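Local atomic coordinates of dally-like, isoform A (Drosophila melanogaster, PDB entry 6XTZ), a protein that is a cell-surface glypican that binds Wnt and Hedgehog proteins and shields the palmitoleate lipid of Wnt so that signalling can act at a distance. Residues N9-R20 with Q234-T243; M57-L65 with C226-H235. The protein carries 5 engineered substitutions. One frame throughout, in Å; residues are numbered along the deposited sequence.

Interaction 1: N9-R20 with Q234-T243; sequences NCSAVTHIFQAR and QHCGACKGYT. With NAG (2-acetamido-2-deoxy-beta-D-glucopyranose), chain B.
R20, F17, I16 and V13 of segment 9-20 lie against the short helix 236-239, which ends in a Schellman motif with G241 as its C-prime residue. Both segments belong to the disulfide-rich end of the all-helical glypican core. R20 is the first residue beyond helix 14-19. With chi1 at -65°, its CB carries CG beside the backbone N, and the chain then runs extended to NE. R20 CD lies 3.6 Å from H235 ND1. NE and CZ pass over the same nitrogen: H235 ND1 sits 3.2 Å from R20 CZ, near the centre of one guanidinium face. The imidazole presents its edge here, and the two planes are 74° apart. R20 NH1 gives a hydrogen bond of 3.2 Å to H235 O, at 158°, on a lone pair in the carbonyl plane. That oxygen also accepts a bond from A238 N. R20 NH2 donates to a water, 2.6 Å from R20 NH2 to the water oxygen, and this water also accepts from A238 N and donates to Q234 O. NH1 and NH2 are anchored by hydrogen bonds, while H235 ND1 and I16 CG2 cover the two faces.

A238 is the apolar centre of the contact. A238 CB packs against V13 CB, I16 CG2 and F17 CE1, the last at 3.5 Å. V13 straddles the end of the helix: V13 CG2 lies 3.2 Å from A238 O, and CG1 reaches the backbone of G241 and Y242. N9 O comes within 3.4 Å of G241 CA. C10, C236 and C239 tie the two segments to C48, C40 and C49 by disulfides. The N9 side chain leads away from segment 234-243 and carries an N-linked glycan, with N9 ND2 bonded to C1 of the sugar at 1.4 Å.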
loop_
_atom_site.group_PDB
_atom_site.type_symbol
_atom_site.label_atom_id
_atom_site.label_comp_id
_atom_site.label_asym_id
_atom_site.label_seq_id
_atom_site.Cartn_x
_atom_site.Cartn_y
_atom_site.Cartn_z
ATOM N N ASN A 9 18.574 15.880 44.003
ATOM C CA ASN A 9 19.236 14.785 44.710
ATOM C C ASN A 9 19.922 13.903 43.673
ATOM O O ASN A 9 19.295 13.026 43.072
ATOM C CB ASN A 9 18.236 13.995 45.546
ATOM C CG ASN A 9 18.904 12.983 46.453
ATOM O OD1 ASN A 9 20.124 12.984 46.612
ATOM N ND2 ASN A 9 18.106 12.114 47.059
ATOM N N CYS A 10 21.220 14.138 43.465
ATOM C CA CYS A 10 21.965 13.383 42.466
ATOM C C CYS A 10 22.244 11.955 42.908
ATOM O O CYS A 10 22.543 11.106 42.062
ATOM C CB CYS A 10 23.277 14.097 42.145
ATOM S SG CYS A 10 23.055 15.833 41.712
ATOM N N SER A 11 22.150 11.670 44.208
ATOM C CA SER A 11 22.410 10.320 44.689
ATOM C C SER A 11 21.285 9.362 44.317
ATOM O O SER A 11 21.514 8.152 44.209
ATOM C CB SER A 11 22.616 10.334 46.204
ATOM O OG SER A 11 22.853 9.028 46.696
ATOM N N ALA A 12 20.070 9.877 44.121
ATOM C CA ALA A 12 18.941 9.022 43.779
ATOM C C ALA A 12 18.963 8.566 42.327
ATOM O O ALA A 12 18.266 7.604 41.986
ATOM C CB ALA A 12 17.624 9.747 44.069
ATOM N N VAL A 13 19.746 9.221 41.471
ATOM C CA VAL A 13 19.764 8.935 40.044
ATOM C C VAL A 13 21.141 8.498 39.559
ATOM O O VAL A 13 21.374 8.434 38.351
ATOM C CB VAL A 13 19.265 10.145 39.230
ATOM C CG1 VAL A 13 17.792 10.396 39.503
ATOM C CG2 VAL A 13 20.091 11.380 39.561
ATOM N N THR A 14 22.063 8.192 40.476
ATOM C CA THR A 14 23.399 7.779 40.056
ATOM C C THR A 14 23.370 6.448 39.315
ATOM O O THR A 14 24.194 6.221 38.421
ATOM C CB THR A 14 24.339 7.701 41.264
ATOM O OG1 THR A 14 25.616 7.203 40.848
ATOM C CG2 THR A 14 23.769 6.787 42.339
ATOM N N HIS A 15 22.429 5.566 39.657
ATOM C CA HIS A 15 22.323 4.291 38.954
ATOM C C HIS A 15 21.724 4.466 37.565
ATOM O O HIS A 15 22.055 3.703 36.650
ATOM C CB HIS A 15 21.487 3.306 39.772
ATOM C CG HIS A 15 20.051 3.702 39.913
ATOM N ND1 HIS A 15 19.629 4.677 40.791
ATOM C CD2 HIS A 15 18.936 3.249 39.291
ATOM C CE1 HIS A 15 18.318 4.811 40.701
ATOM N NE2 HIS A 15 17.873 3.955 39.799
ATOM N N ILE A 16 20.845 5.456 37.391
ATOM C CA ILE A 16 20.234 5.696 36.088
ATOM C C ILE A 16 21.288 6.122 35.074
ATOM O O ILE A 16 21.287 5.660 33.926
ATOM C CB ILE A 16 19.111 6.741 36.213
ATOM C CG1 ILE A 16 18.016 6.242 37.157
ATOM C CG2 ILE A 16 18.528 7.067 34.850
ATOM C CD1 ILE A 16 16.885 7.230 37.352
ATOM N N PHE A 17 22.204 7.005 35.479
ATOM C CA PHE A 17 23.250 7.457 34.567
ATOM C C PHE A 17 24.198 6.320 34.206
ATOM O O PHE A 17 24.619 6.199 33.051
ATOM C CB PHE A 17 24.015 8.626 35.186
ATOM C CG PHE A 17 23.171 9.846 35.419
ATOM C CD1 PHE A 17 22.244 10.253 34.473
ATOM C CD2 PHE A 17 23.295 10.580 36.587
ATOM C CE1 PHE A 17 21.464 11.373 34.684
ATOM C CE2 PHE A 17 22.517 11.701 36.805
ATOM C CZ PHE A 17 21.598 12.096 35.852
ATOM N N GLN A 18 24.543 5.475 35.183
ATOM C CA GLN A 18 25.389 4.322 34.895
ATOM C C GLN A 18 24.691 3.333 33.972
ATOM O O GLN A 18 25.348 2.682 33.151
ATOM C CB GLN A 18 25.805 3.635 36.197
ATOM C CG GLN A 18 26.717 4.474 37.076
ATOM C CD GLN A 18 27.101 3.774 38.366
ATOM O OE1 GLN A 18 26.581 2.706 38.686
ATOM N NE2 GLN A 18 28.019 4.376 39.113
ATOM N N ALA A 19 23.368 3.204 34.090
ATOM C CA ALA A 19 22.618 2.348 33.178
ATOM C C ALA A 19 22.574 2.914 31.767
ATOM O O ALA A 19 22.355 2.158 30.814
ATOM C CB ALA A 19 21.196 2.138 33.700
ATOM N N ARG A 20 22.776 4.220 31.610
ATOM C CA ARG A 20 22.776 4.865 30.306
ATOM C C ARG A 20 24.160 4.915 29.673
ATOM O O ARG A 20 24.339 5.587 28.653
ATOM C CB ARG A 20 22.198 6.279 30.421
ATOM C CG ARG A 20 20.729 6.310 30.814
ATOM C CD ARG A 20 20.264 7.723 31.137
ATOM N NE ARG A 20 18.848 7.764 31.492
ATOM C CZ ARG A 20 18.211 8.860 31.891
ATOM N NH1 ARG A 20 18.864 10.010 31.990
ATOM N NH2 ARG A 20 16.921 8.807 32.195
ATOM N N GLN A 234 12.997 12.192 27.704
ATOM C CA GLN A 234 13.439 10.862 28.106
ATOM C C GLN A 234 14.522 10.881 29.182
ATOM O O GLN A 234 14.537 10.003 30.052
ATOM C CB GLN A 234 13.940 10.090 26.879
ATOM C CG GLN A 234 14.405 8.669 27.175
ATOM C CD GLN A 234 14.823 7.909 25.930
ATOM O OE1 GLN A 234 14.591 8.358 24.807
ATOM N NE2 GLN A 234 15.444 6.752 26.126
ATOM N N HIS A 235 15.429 11.858 29.154
ATOM C CA HIS A 235 16.601 11.829 30.022
ATOM C C HIS A 235 16.673 12.954 31.043
ATOM O O HIS A 235 17.241 12.746 32.119
ATOM C CB HIS A 235 17.889 11.856 29.183
ATOM C CG HIS A 235 18.057 10.665 28.293
ATOM N ND1 HIS A 235 18.146 9.378 28.778
ATOM C CD2 HIS A 235 18.155 10.568 26.946
ATOM C CE1 HIS A 235 18.289 8.539 27.768
ATOM N NE2 HIS A 235 18.297 9.234 26.646
ATOM N N CYS A 236 16.126 14.134 30.747
ATOM C CA CYS A 236 16.327 15.285 31.624
ATOM C C CYS A 236 15.652 15.136 32.981
ATOM O O CYS A 236 15.952 15.923 33.886
ATOM C CB CYS A 236 15.835 16.560 30.942
ATOM S SG CYS A 236 16.860 17.079 29.549
ATOM N N GLY A 237 14.758 14.160 33.148
ATOM C CA GLY A 237 14.180 13.926 34.460
ATOM C C GLY A 237 15.222 13.526 35.487
ATOM O O GLY A 237 15.182 13.976 36.634
ATOM N N ALA A 238 16.178 12.684 35.085
ATOM C CA ALA A 238 17.230 12.270 36.005
ATOM C C ALA A 238 18.172 13.420 36.335
ATOM O O ALA A 238 18.796 13.423 37.402
ATOM C CB ALA A 238 18.011 11.096 35.419
ATOM N N CYS A 239 18.293 14.402 35.438
ATOM C CA CYS A 239 19.144 15.552 35.716
ATOM C C CYS A 239 18.608 16.410 36.856
ATOM O O CYS A 239 19.375 17.172 37.453
ATOM C CB CYS A 239 19.316 16.401 34.455
ATOM S SG CYS A 239 20.101 15.522 33.081
ATOM N N LYS A 240 17.319 16.304 37.173
ATOM C CA LYS A 240 16.740 16.973 38.328
ATOM C C LYS A 240 16.607 16.052 39.535
ATOM O O LYS A 240 15.887 16.388 40.479
ATOM C CB LYS A 240 15.372 17.561 37.976
ATOM C CG LYS A 240 15.426 18.817 37.119
ATOM C CD LYS A 240 14.061 19.476 37.041
ATOM C CE LYS A 240 14.142 20.815 36.336
ATOM N NZ LYS A 240 12.843 21.541 36.351
ATOM N N GLY A 241 17.284 14.907 39.527
ATOM C CA GLY A 241 17.189 13.975 40.628
ATOM C C GLY A 241 15.953 13.107 40.627
ATOM O O GLY A 241 15.753 12.341 41.578
ATOM N N TYR A 242 15.120 13.193 39.593
ATOM C CA TYR A 242 13.898 12.407 39.511
ATOM C C TYR A 242 14.180 11.051 38.881
ATOM O O TYR A 242 14.988 10.936 37.954
ATOM C CB TYR A 242 12.837 13.147 38.695
ATOM C CG TYR A 242 12.435 14.488 39.269
ATOM C CD1 TYR A 242 12.334 14.678 40.641
ATOM C CD2 TYR A 242 12.156 15.564 38.436
ATOM C CE1 TYR A 242 11.963 15.903 41.166
ATOM C CE2 TYR A 242 11.785 16.791 38.952
ATOM C CZ TYR A 242 11.690 16.956 40.317
ATOM O OH TYR A 242 11.321 18.178 40.831
ATOM N N THR A 243 13.504 10.020 39.388
ATOM C CA THR A 243 13.646 8.669 38.867
ATOM C C THR A 243 12.424 8.187 38.100
ATOM O O THR A 243 12.477 7.104 37.505
ATOM C CB THR A 243 13.938 7.684 40.010
ATOM O OG1 THR A 243 12.835 7.672 40.925
ATOM C CG2 THR A 243 15.200 8.093 40.754
HETATM C C1 NAG B . 18.638 11.113 47.948
HETATM C C2 NAG B . 17.751 10.944 49.180
HETATM C C3 NAG B . 18.347 9.900 50.119
HETATM C C4 NAG B . 18.600 8.598 49.371
HETATM C C5 NAG B . 19.447 8.856 48.128
HETATM C C6 NAG B . 19.634 7.625 47.273
HETATM C C7 NAG B . 16.369 12.752 50.100
HETATM C C8 NAG B . 16.367 14.063 50.826
HETATM N N2 NAG B . 17.570 12.210 49.872
HETATM O O3 NAG B . 17.457 9.673 51.205
HETATM O O4 NAG B . 19.274 7.674 50.218
HETATM O O5 NAG B . 18.811 9.843 47.300
HETATM O O6 NAG B . 18.510 6.760 47.352
HETATM O O7 NAG B . 15.331 12.207 49.737
HETATM O O HOH W 1 15.338 10.623 33.038
#

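Interaction 2: M57-L65 with C226-H235; sequences MAMQSRQQL and CTGALTKMQH
S61 OG is the polar centre of this contact, set between two side chains of segment 226-235. S61 OG gives a weak hydrogen bond to Q234 OE1 at 2.9 Å and lies 2.7 Å from H235 NE2, near the plane of the imidazole at its edge. S61 chi1 is -85°, which turns OG beside the backbone N and toward both partners. The other end of the Q234 amide is also used. Q234 NE2 donates to Q64 OE1 at 3.1 Å, with an N-H...O angle of 165°, and Q64 OE1 lies in the plane of the Q234 amide.

The H235 ring is sandwiched. M57 CB makes a CH-pi contact with one face, 3.7 Å from the ring centroid. Q234 CG covers the opposite face.

Further along, the contact is apolar. T231 CG2 presses on A58, 3.4 Å from A58 CA. L230 CD2 lies 3.3 Å from S61 O and also touches L65 CD2, 4.1 Å away. T227 CG2 adds a contact to A58 CB. L230 also packs on I255 of helix 248-258, and C226 is disulfide-bonded to C258. The contact thus joins the start of the long helix 51-110 to helix 224-234. The two short helical segments cross at 102°.

The chemistry is a polar cluster, buried at S61 and H235 and partly exposed at Q234 and Q64, beside a hydrophobic patch. As modelled, both ends of the Q234 amide have a partner, the oxygen only weakly from S61, which is consistent with this orientation of the amide.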
loop_
_atom_site.group_PDB
_atom_site.type_symbol
_atom_site.label_atom_id
_atom_site.label_comp_id
_atom_site.label_asym_id
_atom_site.label_seq_id
_atom_site.Cartn_x
_atom_site.Cartn_y
_atom_site.Cartn_z
ATOM N N MET A 57 23.622 11.170 26.305
ATOM C CA MET A 57 22.220 10.779 26.341
ATOM C C MET A 57 21.430 11.365 25.178
ATOM O O MET A 57 20.411 10.787 24.785
ATOM C CB MET A 57 21.595 11.197 27.672
ATOM C CG MET A 57 22.281 10.593 28.889
ATOM S SD MET A 57 21.535 11.108 30.448
ATOM C CE MET A 57 21.844 12.870 30.412
ATOM N N ALA A 58 21.880 12.489 24.614
ATOM C CA ALA A 58 21.196 13.059 23.458
ATOM C C ALA A 58 21.371 12.180 22.229
ATOM O O ALA A 58 20.395 11.845 21.547
ATOM C CB ALA A 58 21.705 14.472 23.181
ATOM N N MET A 59 22.612 11.802 21.922
ATOM C CA MET A 59 22.845 10.935 20.775
ATOM C C MET A 59 22.280 9.540 21.010
ATOM O O MET A 59 21.930 8.847 20.049
ATOM C CB MET A 59 24.339 10.876 20.461
ATOM C CG MET A 59 24.956 12.243 20.202
ATOM S SD MET A 59 26.731 12.191 19.893
ATOM C CE MET A 59 27.324 11.496 21.433
ATOM N N GLN A 60 22.167 9.120 22.272
ATOM C CA GLN A 60 21.561 7.827 22.570
ATOM C C GLN A 60 20.071 7.825 22.250
ATOM O O GLN A 60 19.553 6.854 21.687
ATOM C CB GLN A 60 21.795 7.464 24.036
ATOM C CG GLN A 60 21.067 6.211 24.491
ATOM C CD GLN A 60 21.276 5.918 25.964
ATOM O OE1 GLN A 60 22.291 6.301 26.549
ATOM N NE2 GLN A 60 20.310 5.240 26.573
ATOM N N SER A 61 19.364 8.905 22.598
ATOM C CA SER A 61 17.930 8.971 22.331
ATOM C C SER A 61 17.642 9.032 20.837
ATOM O O SER A 61 16.686 8.410 20.359
ATOM C CB SER A 61 17.314 10.179 23.034
ATOM O OG SER A 61 16.979 9.871 24.372
ATOM N N ARG A 62 18.447 9.785 20.086
ATOM C CA ARG A 62 18.229 9.883 18.649
ATOM C C ARG A 62 18.490 8.548 17.961
ATOM O O ARG A 62 17.778 8.181 17.018
ATOM C CB ARG A 62 19.109 10.983 18.056
ATOM C CG ARG A 62 18.930 11.169 16.560
ATOM C CD ARG A 62 19.700 12.370 16.038
ATOM N NE ARG A 62 19.558 12.503 14.590
ATOM C CZ ARG A 62 20.067 13.501 13.877
ATOM N NH1 ARG A 62 20.754 14.464 14.475
ATOM N NH2 ARG A 62 19.890 13.537 12.564
ATOM N N GLN A 63 19.492 7.799 18.428
ATOM C CA GLN A 63 19.779 6.501 17.827
ATOM C C GLN A 63 18.737 5.456 18.208
ATOM O O GLN A 63 18.446 4.559 17.410
ATOM C CB GLN A 63 21.176 6.027 18.228
ATOM C CG GLN A 63 22.300 6.839 17.607
ATOM C CD GLN A 63 23.673 6.369 18.047
ATOM O OE1 GLN A 63 23.807 5.350 18.727
ATOM N NE2 GLN A 63 24.703 7.113 17.661
ATOM N N GLN A 64 18.170 5.550 19.414
ATOM C CA GLN A 64 17.137 4.597 19.811
ATOM C C GLN A 64 15.852 4.815 19.022
ATOM O O GLN A 64 15.197 3.849 18.616
ATOM C CB GLN A 64 16.870 4.696 21.312
ATOM C CG GLN A 64 17.969 4.098 22.179
ATOM C CD GLN A 64 17.669 4.208 23.663
ATOM O OE1 GLN A 64 16.673 4.811 24.064
ATOM N NE2 GLN A 64 18.531 3.624 24.486
ATOM N N LEU A 65 15.472 6.076 18.798
ATOM C CA LEU A 65 14.269 6.349 18.019
ATOM C C LEU A 65 14.468 5.975 16.556
ATOM O O LEU A 65 13.587 5.364 15.941
ATOM C CB LEU A 65 13.870 7.819 18.152
ATOM C CG LEU A 65 12.647 8.253 17.335
ATOM C CD1 LEU A 65 11.460 7.342 17.607
ATOM C CD2 LEU A 65 12.283 9.704 17.621
ATOM N N CYS A 226 14.105 17.837 16.907
ATOM C CA CYS A 226 13.647 16.598 17.525
ATOM C C CYS A 226 14.574 16.168 18.653
ATOM O O CYS A 226 14.111 15.693 19.695
ATOM C CB CYS A 226 13.540 15.488 16.479
ATOM S SG CYS A 226 13.510 13.824 17.191
ATOM N N THR A 227 15.886 16.320 18.457
ATOM C CA THR A 227 16.843 15.910 19.480
ATOM C C THR A 227 16.590 16.633 20.796
ATOM O O THR A 227 16.619 16.015 21.865
ATOM C CB THR A 227 18.271 16.166 18.996
ATOM O OG1 THR A 227 18.471 15.525 17.731
ATOM C CG2 THR A 227 19.278 15.620 19.998
ATOM N N GLY A 228 16.317 17.938 20.737
ATOM C CA GLY A 228 16.097 18.693 21.961
ATOM C C GLY A 228 14.886 18.214 22.738
ATOM O O GLY A 228 14.966 17.955 23.942
ATOM N N ALA A 229 13.744 18.087 22.058
ATOM C CA ALA A 229 12.527 17.646 22.731
ATOM C C ALA A 229 12.630 16.201 23.197
ATOM O O ALA A 229 12.036 15.835 24.216
ATOM C CB ALA A 229 11.323 17.817 21.805
ATOM N N LEU A 230 13.382 15.372 22.470
ATOM C CA LEU A 230 13.493 13.960 22.822
ATOM C C LEU A 230 14.269 13.770 24.120
ATOM O O LEU A 230 13.902 12.934 24.954
ATOM C CB LEU A 230 14.158 13.199 21.676
ATOM C CG LEU A 230 14.064 11.675 21.655
ATOM C CD1 LEU A 230 12.610 11.241 21.584
ATOM C CD2 LEU A 230 14.844 11.126 20.472
ATOM N N THR A 231 15.340 14.539 24.311
ATOM C CA THR A 231 16.159 14.387 25.509
ATOM C C THR A 231 15.486 14.993 26.732
ATOM O O THR A 231 15.583 14.438 27.833
ATOM C CB THR A 231 17.524 15.027 25.287
ATOM O OG1 THR A 231 17.360 16.437 25.116
ATOM C CG2 THR A 231 18.149 14.460 24.045
ATOM N N LYS A 232 14.807 16.131 26.562
ATOM C CA LYS A 232 14.042 16.705 27.664
ATOM C C LYS A 232 12.968 15.743 28.148
ATOM O O LYS A 232 12.656 15.707 29.344
ATOM C CB LYS A 232 13.420 18.035 27.234
ATOM C CG LYS A 232 12.709 18.786 28.350
ATOM C CD LYS A 232 12.079 20.069 27.830
ATOM C CE LYS A 232 11.330 20.804 28.926
ATOM N NZ LYS A 232 10.679 22.044 28.423
ATOM N N MET A 233 12.409 14.941 27.240
ATOM C CA MET A 233 11.360 14.001 27.610
ATOM C C MET A 233 11.935 12.758 28.275
ATOM O O MET A 233 11.431 12.312 29.311
ATOM C CB MET A 233 10.541 13.622 26.371
ATOM C CG MET A 233 9.379 12.673 26.630
ATOM S SD MET A 233 9.821 10.931 26.498
ATOM C CE MET A 233 10.470 10.866 24.828
ATOM N N GLN A 234 12.997 12.192 27.704
ATOM C CA GLN A 234 13.439 10.862 28.106
ATOM C C GLN A 234 14.522 10.881 29.182
ATOM O O GLN A 234 14.537 10.003 30.052
ATOM C CB GLN A 234 13.940 10.090 26.879
ATOM C CG GLN A 234 14.405 8.669 27.175
ATOM C CD GLN A 234 14.823 7.909 25.930
ATOM O OE1 GLN A 234 14.591 8.358 24.807
ATOM N NE2 GLN A 234 15.444 6.752 26.126
ATOM N N HIS A 235 15.429 11.858 29.154
ATOM C CA HIS A 235 16.601 11.829 30.022
ATOM C C HIS A 235 16.673 12.954 31.043
ATOM O O HIS A 235 17.241 12.746 32.119
ATOM C CB HIS A 235 17.889 11.856 29.183
ATOM C CG HIS A 235 18.057 10.665 28.293
ATOM N ND1 HIS A 235 18.146 9.378 28.778
ATOM C CD2 HIS A 235 18.155 10.568 26.946
ATOM C CE1 HIS A 235 18.289 8.539 27.768
ATOM N NE2 HIS A 235 18.297 9.234 26.646
#

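How the interactions relate
The two interactions share Q234 and H235, and their centres lie 15 Å apart. H235 faces both ways: interaction 1 uses its ND1 side and carbonyl, interaction 2 its NE2 side and one face. A probable hydrogen bond from C236 N to T231 O, 3.0 Å, joins helix 224-234 to the short helix 236-239. R20 NH1 packs 3.3 Å from M57 SD, and M57 CE lies 4.1 Å from C239 SG. Neither interaction includes a residue of the palmitoleoyl-serine pocket. The pocket residues L94, L95, S98 and Q101 lie further along helix 51-110, so this one helix runs from interaction 2 to the lipid site.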